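Local coordinates for glucose-resistance amylase regulator (Weissella paramesenteroides ATCC 33313, PDB 4RK6), which binds glucose and, as a LacI-family regulator of the CcpA type, probably represses transcription by binding operator DNA, at residues A69-S74 and I93-L98; R234-T239 and Q276-L281. All coordinates share one frame; numbering follows the deposited sequence.

Contact 1: A69-S74 and I93-L98; sequences AVFMLS and ISLTAL. With GLC (alpha-D-glucopyranose), chain C.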
# COMPACT_ATOMS: atom_id res chain seq x y z
N ALA A 69 -2.75 10.16 23.83
CA ALA A 69 -3.59 9.06 23.40
C ALA A 69 -2.81 8.17 22.49
O ALA A 69 -1.89 8.63 21.82
CB ALA A 69 -4.83 9.56 22.67
N VAL A 70 -3.19 6.90 22.46
CA VAL A 70 -2.57 5.92 21.58
C VAL A 70 -3.69 5.20 20.90
O VAL A 70 -4.57 4.68 21.56
CB VAL A 70 -1.70 4.92 22.35
CG1 VAL A 70 -1.18 3.82 21.41
CG2 VAL A 70 -0.55 5.64 23.03
N PHE A 71 -3.64 5.18 19.58
CA PHE A 71 -4.60 4.50 18.77
C PHE A 71 -4.02 3.18 18.32
O PHE A 71 -2.94 3.16 17.75
CB PHE A 71 -4.99 5.37 17.59
CG PHE A 71 -5.67 6.64 18.02
CD1 PHE A 71 -6.97 6.59 18.50
CD2 PHE A 71 -4.98 7.83 18.09
CE1 PHE A 71 -7.60 7.73 18.97
CE2 PHE A 71 -5.61 8.98 18.55
CZ PHE A 71 -6.91 8.92 18.99
N MSE A 72 -4.74 2.10 18.59
CA MSE A 72 -4.29 0.75 18.25
C MSE A 72 -5.05 0.21 17.06
O MSE A 72 -6.27 0.19 17.08
CB MSE A 72 -4.57 -0.16 19.45
CG MSE A 72 -4.00 0.43 20.72
SE MSE A 72 -2.05 0.19 20.74
CE MSE A 72 -1.74 0.72 22.61
N LEU A 73 -4.34 -0.24 16.03
CA LEU A 73 -4.98 -0.81 14.83
C LEU A 73 -4.95 -2.34 14.80
O LEU A 73 -5.80 -2.95 14.17
CB LEU A 73 -4.31 -0.30 13.57
CG LEU A 73 -4.03 1.18 13.39
CD1 LEU A 73 -3.95 1.50 11.90
CD2 LEU A 73 -5.07 2.06 14.05
N SER A 74 -3.96 -2.93 15.47
CA SER A 74 -3.75 -4.38 15.45
C SER A 74 -4.78 -5.09 16.31
O SER A 74 -5.50 -4.46 17.10
CB SER A 74 -2.34 -4.74 15.96
OG SER A 74 -1.32 -3.97 15.34
N ILE A 93 -7.44 3.84 22.55
CA ILE A 93 -8.62 3.57 21.77
C ILE A 93 -8.23 2.61 20.66
O ILE A 93 -7.19 2.79 20.05
CB ILE A 93 -9.20 4.87 21.19
CG1 ILE A 93 -9.71 5.76 22.33
CG2 ILE A 93 -10.31 4.57 20.20
CD1 ILE A 93 -9.98 7.18 21.92
N SER A 94 -9.04 1.58 20.43
CA SER A 94 -8.74 0.62 19.35
C SER A 94 -9.63 0.84 18.13
O SER A 94 -10.78 1.29 18.23
CB SER A 94 -8.80 -0.83 19.85
OG SER A 94 -10.08 -1.20 20.28
N LEU A 95 -9.06 0.55 16.96
CA LEU A 95 -9.66 0.85 15.68
C LEU A 95 -9.76 -0.42 14.83
O LEU A 95 -8.78 -1.12 14.65
CB LEU A 95 -8.85 1.91 14.95
CG LEU A 95 -9.03 3.37 15.42
CD1 LEU A 95 -8.66 3.62 16.85
CD2 LEU A 95 -8.19 4.27 14.52
N THR A 96 -10.97 -0.70 14.36
CA THR A 96 -11.32 -1.87 13.54
C THR A 96 -11.36 -3.17 14.34
O THR A 96 -11.58 -4.24 13.80
CB THR A 96 -10.43 -2.03 12.27
OG1 THR A 96 -9.18 -2.65 12.62
CG2 THR A 96 -10.20 -0.70 11.59
N ALA A 97 -11.22 -3.05 15.65
CA ALA A 97 -11.11 -4.21 16.51
C ALA A 97 -11.39 -3.77 17.93
O ALA A 97 -11.06 -2.67 18.33
CB ALA A 97 -9.71 -4.80 16.40
N LEU A 98 -11.97 -4.68 18.71
CA LEU A 98 -12.28 -4.43 20.08
C LEU A 98 -11.22 -5.18 20.91
O LEU A 98 -11.36 -6.36 21.18
CB LEU A 98 -13.72 -4.89 20.35
CG LEU A 98 -14.71 -4.59 19.20
CD1 LEU A 98 -15.82 -5.62 19.05
CD2 LEU A 98 -15.29 -3.18 19.30
C1 GLC C . -7.72 -5.94 9.70
C2 GLC C . -8.95 -5.09 10.01
C3 GLC C . -10.16 -5.48 9.20
C4 GLC C . -9.77 -5.64 7.73
C5 GLC C . -8.71 -6.74 7.65
C6 GLC C . -8.23 -6.96 6.21
O1 GLC C . -7.84 -7.10 10.44
O2 GLC C . -9.30 -5.20 11.39
O3 GLC C . -11.09 -4.42 9.36
O4 GLC C . -10.90 -5.93 6.96
O5 GLC C . -7.56 -6.37 8.36
O6 GLC C . -7.65 -5.81 5.69

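Contact 2: R234-T239 and Q276-L281; sequences RPKLTT and QRDSVL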
# COMPACT_ATOMS: atom_id res chain seq x y z
N ARG A 234 -9.65 -7.01 -12.59
CA ARG A 234 -10.50 -7.28 -13.73
C ARG A 234 -10.90 -8.74 -13.69
O ARG A 234 -10.04 -9.61 -13.87
CB ARG A 234 -9.81 -6.93 -15.05
CG ARG A 234 -9.59 -5.44 -15.27
CD ARG A 234 -10.88 -4.70 -15.61
NE ARG A 234 -10.70 -3.27 -15.86
CZ ARG A 234 -10.54 -2.32 -14.94
NH1 ARG A 234 -10.47 -2.60 -13.64
NH2 ARG A 234 -10.41 -1.05 -15.33
N PRO A 235 -12.17 -9.04 -13.41
CA PRO A 235 -13.26 -8.07 -13.25
C PRO A 235 -13.16 -7.24 -11.99
O PRO A 235 -12.59 -7.69 -10.97
CB PRO A 235 -14.49 -8.98 -13.13
CG PRO A 235 -13.96 -10.21 -12.46
CD PRO A 235 -12.61 -10.41 -13.10
N LYS A 236 -13.73 -6.03 -12.02
CA LYS A 236 -13.79 -5.20 -10.81
C LYS A 236 -14.54 -5.98 -9.72
O LYS A 236 -15.54 -6.65 -10.00
CB LYS A 236 -14.49 -3.87 -11.09
CG LYS A 236 -13.69 -2.91 -11.97
CD LYS A 236 -14.52 -1.69 -12.37
CE LYS A 236 -13.69 -0.62 -13.08
NZ LYS A 236 -12.93 0.27 -12.15
N LEU A 237 -14.06 -5.86 -8.50
CA LEU A 237 -14.57 -6.68 -7.39
C LEU A 237 -15.70 -6.02 -6.65
O LEU A 237 -15.60 -4.88 -6.18
CB LEU A 237 -13.44 -7.01 -6.42
CG LEU A 237 -12.47 -8.07 -6.92
CD1 LEU A 237 -11.12 -7.92 -6.22
CD2 LEU A 237 -13.05 -9.48 -6.72
N THR A 238 -16.78 -6.78 -6.53
CA THR A 238 -17.88 -6.48 -5.61
C THR A 238 -17.28 -6.56 -4.20
O THR A 238 -16.46 -7.46 -3.89
CB THR A 238 -19.01 -7.48 -5.83
OG1 THR A 238 -19.54 -7.25 -7.15
CG2 THR A 238 -20.13 -7.31 -4.81
N THR A 239 -17.63 -5.59 -3.36
CA THR A 239 -16.91 -5.42 -2.11
C THR A 239 -17.79 -4.75 -1.03
O THR A 239 -18.68 -3.94 -1.36
CB THR A 239 -15.62 -4.61 -2.35
OG1 THR A 239 -14.79 -4.65 -1.19
CG2 THR A 239 -15.92 -3.14 -2.73
N GLN A 276 -21.68 -3.14 -5.53
CA GLN A 276 -21.83 -4.18 -6.53
C GLN A 276 -21.08 -3.77 -7.76
O GLN A 276 -21.31 -2.68 -8.28
CB GLN A 276 -23.32 -4.35 -6.81
CG GLN A 276 -23.69 -5.37 -7.82
CD GLN A 276 -25.06 -5.07 -8.30
OE1 GLN A 276 -26.00 -5.02 -7.49
NE2 GLN A 276 -25.20 -4.78 -9.59
N ARG A 277 -20.14 -4.62 -8.18
CA ARG A 277 -19.35 -4.39 -9.38
C ARG A 277 -19.53 -5.59 -10.31
O ARG A 277 -20.65 -5.90 -10.66
CB ARG A 277 -17.90 -4.07 -9.04
CG ARG A 277 -17.77 -2.86 -8.13
CD ARG A 277 -16.44 -2.17 -8.32
NE ARG A 277 -16.30 -0.95 -7.54
CZ ARG A 277 -15.56 -0.84 -6.45
NH1 ARG A 277 -14.94 -1.89 -5.94
NH2 ARG A 277 -15.46 0.34 -5.86
N ASP A 278 -18.46 -6.28 -10.70
CA ASP A 278 -18.51 -7.23 -11.82
C ASP A 278 -18.12 -8.67 -11.48
O ASP A 278 -17.97 -9.50 -12.37
CB ASP A 278 -17.63 -6.70 -12.96
CG ASP A 278 -18.14 -5.39 -13.52
OD1 ASP A 278 -19.37 -5.24 -13.66
OD2 ASP A 278 -17.33 -4.51 -13.81
N SER A 279 -18.01 -8.99 -10.20
CA SER A 279 -17.47 -10.29 -9.80
C SER A 279 -18.48 -11.27 -9.21
O SER A 279 -18.07 -12.27 -8.63
CB SER A 279 -16.30 -10.09 -8.82
OG SER A 279 -16.72 -9.52 -7.60
N VAL A 280 -19.78 -11.00 -9.37
CA VAL A 280 -20.81 -11.92 -8.88
C VAL A 280 -21.82 -12.27 -9.97
O VAL A 280 -22.35 -11.40 -10.63
CB VAL A 280 -21.55 -11.35 -7.65
CG1 VAL A 280 -22.60 -12.33 -7.17
CG2 VAL A 280 -20.55 -11.04 -6.53
N LEU A 281 -22.10 -13.56 -10.09
CA LEU A 281 -23.08 -14.07 -11.04
C LEU A 281 -24.35 -14.48 -10.29
O LEU A 281 -24.28 -15.06 -9.21
CB LEU A 281 -22.48 -15.29 -11.75
CG LEU A 281 -23.14 -15.76 -13.06
CD1 LEU A 281 -22.81 -14.79 -14.18
CD2 LEU A 281 -22.69 -17.17 -13.41
O HOH W 1 -14.89 -5.16 -14.53

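Contact 1: A69-S74 and I93-L98
M72, present as selenomethionine, is gripped through its backbone N and O by the neighbouring strand: its N donates to I93 O at 2.9 Å, in the plane of that carbonyl and nearly straight at 168°, while its O receives L95 N at 2.8 Å. One step earlier, I93 N reaches V70 O at a longer 3.2 Å. The pairing is parallel, F71 with I93 and M72 with S94, with the two strand directions diverging by 26°, and CA-H...O contacts from F71 to I93 O and from S94 to M72 O fill in between the stronger bonds. Beyond the last rung the chain leaves the sheet, and T96 OG1 works in two directions: it donates to L95 O and accepts the hydroxyl O2 of the bound glucose at 2.8 Å. Here the contact illustrates how a Rossmann-like beta-alpha-beta unit, strand 69-72, helix 79-87 and strand 91-95, delivers a ligand-binding loop from the C-terminal ends of its parallel strands, with T22, R145, D225 and Q242 giving the sugar further hydrogen bonds. Within the same turn, with chi1 at 64°, S94 OG sits over its own backbone and donates to A97 O at 2.6 Å, which ties the loop back to the strand. On the sheet face carrying F71 and I93, the phenyl and the isoleucine lie alongside each other, CE1 of F71 3.8 Å from CD1 of I93, and L95 CD1 comes obliquely to the F71 ring, nearest its CD1. L73 CD2 meets L95 CD2 in a slanting crossing, and helices 24-39 and 244-257 pack over this apolar layer.

Contact 2: R234-T239 and Q276-L281
K236, L237 and T238 run beside R277, D278 and S279 without forming a regular ladder, and one backbone bond joins them, D278 N to K236 O at 3.0 Å, its donor standing 38° out of the carbonyl plane. Side chains supply the other direct links. T238 is held at two points: its N donates to S279 OG at 2.9 Å, and its own OG1 accepts R277 N at the same length. S279 OG takes up a place between its backbone N and carbonyl carbon (chi1 66°), from which it also bonds I221 O in strand 220-223. R277 extends its chain from CG to NE across the L237 carbonyl, and NH1 bonds L237 O at 3.1 Å, the oxygen at the edge of the guanidinium and tilted 19° from its plane; T230 OG1 is a second partner of NH1. Beside these bonds, the cis proline P235 sets CB 3.6 Å from D278 O, L237 CD2 rests against the S279 hydroxymethyl, and the V280 and T238 side chains cross at about a right angle, CG2 of V280 against CB of T238. A water bridges the outer margin, accepting from K236 N and donating to D278 OD2 at 2.6 Å, while K236 NZ turns away to E231 O. The segment entering strand 238-241 is thus fastened to the chain leaving strand 267-275 in the C-terminal subdomain of the periplasmic-binding-protein-like fold. With backbone groups satisfied by a threonine hydroxyl, a serine hydroxyl and a guanidinium, side-chain groups take over much of the bonding between the two segments where sheet pairing gives way to irregular chain.

Overall arrangement
From the N terminus, the chain first passes through strands 12-18 and 42-48, then contact 1 closes a short loop around helix 79-87, joining adjacent parallel strands of the N-terminal lobe. After strand 104-108 the chain builds the C-terminal lobe from helix 110-123 onward; the loop closed by contact 2 then returns to the first lobe with helix 244-257, which packs against contact 1, and comes back along strand 267-275. The two loops follow in series and neither nest nor cross. The centres of contacts 1 and 2 lie about 30 Å apart, yet both reach the same sheet. Contact 1 ends at the glucose, whereas contact 2 joins the entry to strand 238-241 to the chain just after strand 267-275.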